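Long-range contacts in arginyl-trna synthetase (Thermus thermophilus, PDB 1IQ0), which probably catalyses the ATP-dependent joining of L-arginine to tRNA(Arg), with release of AMP and diphosphate: residues S111-K116 with G153-E158; Y148-G153 with V238-I243. All coordinates share one frame; numbering follows the deposited sequence.

Interaction 1: residues S111-K116 with G153-E158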
loop_
_atom_site.group_PDB
_atom_site.type_symbol
_atom_site.label_atom_id
_atom_site.label_comp_id
_atom_site.label_asym_id
_atom_site.label_seq_id
_atom_site.Cartn_x
_atom_site.Cartn_y
_atom_site.Cartn_z
ATOM N N SER A 111 -9.367 -3.125 -9.204
ATOM C CA SER A 111 -9.580 -3.364 -10.634
ATOM C C SER A 111 -9.842 -4.819 -10.992
ATOM O O SER A 111 -9.131 -5.390 -11.813
ATOM C CB SER A 111 -8.353 -2.897 -11.425
ATOM O OG SER A 111 -8.090 -1.528 -11.204
ATOM N N VAL A 112 -10.858 -5.421 -10.398
ATOM C CA VAL A 112 -11.154 -6.818 -10.688
ATOM C C VAL A 112 -12.251 -6.918 -11.734
ATOM O O VAL A 112 -13.019 -5.973 -11.929
ATOM C CB VAL A 112 -11.632 -7.567 -9.420
ATOM C CG1 VAL A 112 -10.568 -7.474 -8.329
ATOM C CG2 VAL A 112 -12.937 -6.969 -8.926
ATOM N N ASN A 113 -12.316 -8.056 -12.421
ATOM C CA ASN A 113 -13.360 -8.249 -13.408
ATOM C C ASN A 113 -14.687 -8.089 -12.679
ATOM O O ASN A 113 -14.910 -8.703 -11.635
ATOM C CB ASN A 113 -13.253 -9.638 -14.040
ATOM C CG ASN A 113 -12.131 -9.722 -15.056
ATOM O OD1 ASN A 113 -11.958 -8.821 -15.869
ATOM N ND2 ASN A 113 -11.373 -10.809 -15.021
ATOM N N PRO A 114 -15.578 -7.233 -13.203
ATOM C CA PRO A 114 -16.878 -7.023 -12.555
ATOM C C PRO A 114 -17.885 -8.093 -12.971
ATOM O O PRO A 114 -18.931 -7.778 -13.523
ATOM C CB PRO A 114 -17.273 -5.631 -13.032
ATOM C CG PRO A 114 -16.718 -5.606 -14.445
ATOM C CD PRO A 114 -15.353 -6.261 -14.290
ATOM N N ASN A 115 -17.577 -9.352 -12.676
ATOM C CA ASN A 115 -18.444 -10.449 -13.088
ATOM C C ASN A 115 -18.836 -11.440 -11.988
ATOM O O ASN A 115 -19.592 -12.373 -12.242
ATOM C CB ASN A 115 -17.763 -11.201 -14.235
ATOM C CG ASN A 115 -16.539 -11.964 -13.775
ATOM O OD1 ASN A 115 -15.775 -11.481 -12.932
ATOM N ND2 ASN A 115 -16.340 -13.161 -14.325
ATOM N N LYS A 116 -18.324 -11.239 -10.776
ATOM C CA LYS A 116 -18.627 -12.117 -9.637
ATOM C C LYS A 116 -17.971 -11.574 -8.363
ATOM O O LYS A 116 -17.212 -10.608 -8.422
ATOM C CB LYS A 116 -18.146 -13.550 -9.917
ATOM C CG LYS A 116 -16.634 -13.717 -10.082
ATOM C CD LYS A 116 -16.325 -15.109 -10.629
ATOM C CE LYS A 116 -14.945 -15.613 -10.222
ATOM N NZ LYS A 116 -13.838 -14.763 -10.705
ATOM N N GLY A 153 -15.164 -6.859 -20.860
ATOM C CA GLY A 153 -14.391 -8.092 -20.888
ATOM C C GLY A 153 -15.187 -9.367 -21.077
ATOM O O GLY A 153 -16.364 -9.436 -20.737
ATOM N N ARG A 154 -14.530 -10.381 -21.628
ATOM C CA ARG A 154 -15.168 -11.669 -21.846
ATOM C C ARG A 154 -15.694 -12.242 -20.532
ATOM O O ARG A 154 -16.733 -12.900 -20.513
ATOM C CB ARG A 154 -14.187 -12.660 -22.476
ATOM C CG ARG A 154 -14.777 -14.060 -22.634
ATOM C CD ARG A 154 -13.816 -15.040 -23.288
ATOM N NE ARG A 154 -14.072 -15.196 -24.718
ATOM C CZ ARG A 154 -13.786 -14.279 -25.633
ATOM N NH1 ARG A 154 -13.231 -13.131 -25.271
ATOM N NH2 ARG A 154 -14.051 -14.507 -26.913
ATOM N N GLN A 155 -14.985 -11.997 -19.431
ATOM C CA GLN A 155 -15.430 -12.517 -18.141
ATOM C C GLN A 155 -16.796 -11.957 -17.760
ATOM O O GLN A 155 -17.643 -12.685 -17.236
ATOM C CB GLN A 155 -14.400 -12.218 -17.049
ATOM C CG GLN A 155 -13.085 -12.959 -17.254
ATOM C CD GLN A 155 -13.293 -14.445 -17.526
ATOM O OE1 GLN A 155 -13.803 -15.182 -16.679
ATOM N NE2 GLN A 155 -12.905 -14.888 -18.722
ATOM N N ALA A 156 -17.016 -10.675 -18.030
ATOM C CA ALA A 156 -18.302 -10.052 -17.731
ATOM C C ALA A 156 -19.350 -10.579 -18.714
ATOM O O ALA A 156 -20.521 -10.749 -18.368
ATOM C CB ALA A 156 -18.197 -8.539 -17.849
ATOM N N ALA A 157 -18.932 -10.830 -19.948
ATOM C CA ALA A 157 -19.863 -11.344 -20.944
ATOM C C ALA A 157 -20.337 -12.734 -20.531
ATOM O O ALA A 157 -21.511 -13.059 -20.660
ATOM C CB ALA A 157 -19.194 -11.407 -22.324
ATOM N N GLU A 158 -19.423 -13.553 -20.023
ATOM C CA GLU A 158 -19.801 -14.900 -19.627
ATOM C C GLU A 158 -20.827 -14.933 -18.515
ATOM O O GLU A 158 -21.751 -15.742 -18.565
ATOM C CB GLU A 158 -18.581 -15.719 -19.217
ATOM C CG GLU A 158 -17.607 -15.944 -20.342
ATOM C CD GLU A 158 -16.600 -17.031 -20.035
ATOM O OE1 GLU A 158 -16.071 -17.066 -18.903
ATOM O OE2 GLU A 158 -16.329 -17.850 -20.932
HETATM O O HOH W 1 -14.753 -8.381 -17.600
HETATM O O HOH W 2 -13.926 -14.435 -14.310
#
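With CG lying between its backbone N and carbonyl carbon (chi1 69°), N115 carries its amide onto the first turn of helix 154-165, where Q155 keeps CG beside its own backbone N and folds a second time about CB-CG. The two side chains lie alongside each other and point the same way, their amide planes nearly perpendicular at 82°. N115 ND2 makes a weak, bent bond to the backbone O of Q155 (3.2 Å, 132° at the hydrogen) and also donates to a water 2.7 Å away. That water in turn donates to Q155 OE1, which has a second partner in the hydroxyl of Y184 on helix 176-189. Asparagine suits the place because its short amide can serve the helix carbonyl and the water at once. N113 comes at Q155 more obliquely: its ND2 rests 3.5 Å from Q155 CG, a packing contact between an amide nitrogen and a methylene. Its OD1 and A156 N are linked by another water through two weak bonds. A156 is small, and the loop comes close to the helix there, with N115 CB 3.7 Å from A156 CA. P114 sets the shape of the loop as the centre of an inverse gamma turn, in which N115 N bonds weakly to N113 O at 2.9 Å. From V112 onward the loop probably forms the start of the 'HIGH' region, the signature that in class I aminoacyl-tRNA synthetases helps to form the ATP site of the catalytic domain.

Interaction 2: residues Y148-G153 with V238-I243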
loop_
_atom_site.group_PDB
_atom_site.type_symbol
_atom_site.label_atom_id
_atom_site.label_comp_id
_atom_site.label_asym_id
_atom_site.label_seq_id
_atom_site.Cartn_x
_atom_site.Cartn_y
_atom_site.Cartn_z
ATOM N N TYR A 148 -9.885 0.542 -12.062
ATOM C CA TYR A 148 -10.197 0.275 -13.468
ATOM C C TYR A 148 -11.279 -0.786 -13.600
ATOM O O TYR A 148 -11.139 -1.881 -13.070
ATOM C CB TYR A 148 -8.933 -0.180 -14.209
ATOM C CG TYR A 148 -9.189 -0.786 -15.576
ATOM C CD1 TYR A 148 -9.706 -0.013 -16.619
ATOM C CD2 TYR A 148 -8.937 -2.139 -15.816
ATOM C CE1 TYR A 148 -9.968 -0.571 -17.872
ATOM C CE2 TYR A 148 -9.193 -2.710 -17.064
ATOM C CZ TYR A 148 -9.709 -1.917 -18.088
ATOM O OH TYR A 148 -9.946 -2.465 -19.325
ATOM N N ILE A 149 -12.348 -0.455 -14.319
ATOM C CA ILE A 149 -13.471 -1.372 -14.497
ATOM C C ILE A 149 -13.530 -1.898 -15.938
ATOM O O ILE A 149 -13.877 -1.166 -16.862
ATOM C CB ILE A 149 -14.815 -0.660 -14.155
ATOM C CG1 ILE A 149 -14.685 0.125 -12.839
ATOM C CG2 ILE A 149 -15.940 -1.686 -14.038
ATOM C CD1 ILE A 149 -14.368 -0.733 -11.600
ATOM N N ASP A 150 -13.180 -3.168 -16.123
ATOM C CA ASP A 150 -13.194 -3.785 -17.450
ATOM C C ASP A 150 -14.625 -4.251 -17.750
ATOM O O ASP A 150 -14.938 -5.436 -17.673
ATOM C CB ASP A 150 -12.224 -4.978 -17.484
ATOM C CG ASP A 150 -12.023 -5.537 -18.898
ATOM O OD1 ASP A 150 -12.721 -5.090 -19.819
ATOM O OD2 ASP A 150 -11.169 -6.431 -19.091
ATOM N N ASP A 151 -15.494 -3.311 -18.091
ATOM C CA ASP A 151 -16.886 -3.645 -18.354
ATOM C C ASP A 151 -17.178 -4.252 -19.724
ATOM O O ASP A 151 -18.327 -4.558 -20.012
ATOM C CB ASP A 151 -17.769 -2.410 -18.158
ATOM C CG ASP A 151 -17.446 -1.308 -19.137
ATOM O OD1 ASP A 151 -18.387 -0.620 -19.584
ATOM O OD2 ASP A 151 -16.249 -1.125 -19.448
ATOM N N THR A 152 -16.156 -4.425 -20.562
ATOM C CA THR A 152 -16.355 -5.011 -21.884
ATOM C C THR A 152 -15.602 -6.330 -21.995
ATOM O O THR A 152 -15.425 -6.865 -23.090
ATOM C CB THR A 152 -15.836 -4.084 -23.018
ATOM O OG1 THR A 152 -14.410 -3.977 -22.935
ATOM C CG2 THR A 152 -16.444 -2.703 -22.903
ATOM N N GLY A 153 -15.164 -6.859 -20.860
ATOM C CA GLY A 153 -14.391 -8.092 -20.888
ATOM C C GLY A 153 -15.187 -9.367 -21.077
ATOM O O GLY A 153 -16.364 -9.436 -20.737
ATOM N N VAL A 238 -12.608 4.215 -13.755
ATOM C CA VAL A 238 -12.446 4.387 -15.185
ATOM C C VAL A 238 -12.941 3.112 -15.850
ATOM O O VAL A 238 -12.438 2.020 -15.576
ATOM C CB VAL A 238 -10.977 4.645 -15.593
ATOM C CG1 VAL A 238 -10.851 4.571 -17.100
ATOM C CG2 VAL A 238 -10.545 6.035 -15.127
ATOM N N TRP A 239 -13.936 3.264 -16.719
ATOM C CA TRP A 239 -14.536 2.143 -17.431
ATOM C C TRP A 239 -13.927 1.927 -18.818
ATOM O O TRP A 239 -13.700 2.875 -19.573
ATOM C CB TRP A 239 -16.060 2.362 -17.560
ATOM C CG TRP A 239 -16.785 2.462 -16.228
ATOM C CD1 TRP A 239 -16.566 3.383 -15.243
ATOM C CD2 TRP A 239 -17.806 1.584 -15.728
ATOM N NE1 TRP A 239 -17.379 3.134 -14.167
ATOM C CE2 TRP A 239 -18.149 2.035 -14.434
ATOM C CE3 TRP A 239 -18.461 0.457 -16.248
ATOM C CZ2 TRP A 239 -19.122 1.400 -13.644
ATOM C CZ3 TRP A 239 -19.431 -0.177 -15.464
ATOM C CH2 TRP A 239 -19.749 0.297 -14.176
ATOM N N GLU A 240 -13.669 0.665 -19.152
ATOM C CA GLU A 240 -13.116 0.319 -20.451
ATOM C C GLU A 240 -13.959 0.909 -21.592
ATOM O O GLU A 240 -13.410 1.443 -22.560
ATOM C CB GLU A 240 -13.030 -1.207 -20.587
ATOM C CG GLU A 240 -12.504 -1.698 -21.936
ATOM C CD GLU A 240 -11.102 -1.193 -22.245
ATOM O OE1 GLU A 240 -10.281 -1.071 -21.314
ATOM O OE2 GLU A 240 -10.812 -0.932 -23.423
ATOM N N SER A 241 -15.286 0.815 -21.493
ATOM C CA SER A 241 -16.143 1.367 -22.548
ATOM C C SER A 241 -15.947 2.874 -22.721
ATOM O O SER A 241 -16.089 3.395 -23.829
ATOM C CB SER A 241 -17.625 1.047 -22.291
ATOM O OG SER A 241 -18.067 1.521 -21.038
ATOM N N ASP A 242 -15.632 3.582 -21.639
ATOM C CA ASP A 242 -15.378 5.025 -21.744
ATOM C C ASP A 242 -13.995 5.241 -22.366
ATOM O O ASP A 242 -13.777 6.211 -23.090
ATOM C CB ASP A 242 -15.443 5.695 -20.369
ATOM C CG ASP A 242 -16.862 5.767 -19.831
ATOM O OD1 ASP A 242 -17.058 5.577 -18.609
ATOM O OD2 ASP A 242 -17.779 6.018 -20.634
ATOM N N ILE A 243 -13.062 4.335 -22.082
ATOM C CA ILE A 243 -11.720 4.433 -22.653
ATOM C C ILE A 243 -11.824 4.279 -24.179
ATOM O O ILE A 243 -11.105 4.934 -24.932
ATOM C CB ILE A 243 -10.776 3.341 -22.071
ATOM C CG1 ILE A 243 -10.323 3.747 -20.664
ATOM C CG2 ILE A 243 -9.580 3.123 -22.996
ATOM C CD1 ILE A 243 -9.357 2.747 -19.989
#
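Two neighbouring parallel strands of the class I, Rossmann-type catalytic domain meet here at their carboxyl ends, Y148 bridging to V238 and I149 to W239. I149 N gives an almost straight bond to V238 O (2.8 Å, 178° at the hydrogen), and I149 O receives E240 N at 2.9 Å. Beyond the last bridge the chains diverge into a type I turn, D150 to G153, and helix 240-245, and D151 joins the two. Its chi1 of 64° places CG between the backbone N and the carbonyl carbon, turning the carboxylate to the first turn of the helix. D151 OD1 accepts S241 OG at 2.6 Å and D151 OD2 accepts S241 N at 3.0 Å, each through its syn lone pair. An aspartate suits this site, since the start of a helix would probably stabilise its negative charge. An alanine in place of D151 would probably leave the hydroxyl and backbone N-H of S241 without the carboxylate they share and the helix start less firmly tied to the turn. The carboxylate also meets the W239 indole at its edge, D151 OD1 lying 3.5 Å from W239 CE3. Over a face of that ring sits the I149 methyl, with I149 CG2 4.0 Å from the centroid of the six-membered ring, a CH-pi contact. On the sheet face that carries Y148 and V238, the Y148 hydroxyl reaches forward to helix 240-245 and gives a very short bond to E240 OE1, whose carboxylate stands 84° to the ring; E240 OE2 pairs with K304. Helix 213-229 packs on I149 and W239 through L220, helix 301-312 sets F308 against V238 and I243, and strand 236-239 runs between strands 141-149 and 333-335.

In the fold
Interactions 1 and 2 are consecutive uses of one piece of chain: strand 141-149 ends in interaction 2, and after the turn G153, common to both, precedes the helix of interaction 1. Their centres lie about 10 Å apart. They also touch directly, as S111 OG probably hydrogen-bonds Y148 N at 2.9 Å, while P114 CG packs on I149 CG2 at 4.0 Å and P114 CD on D150 O at 3.5 Å. The loop that probably opens the 'HIGH' region thus rests against the end of the strand that 238-243 flanks. This motif's role in class I enzymes probably places the pair beside the ATP site.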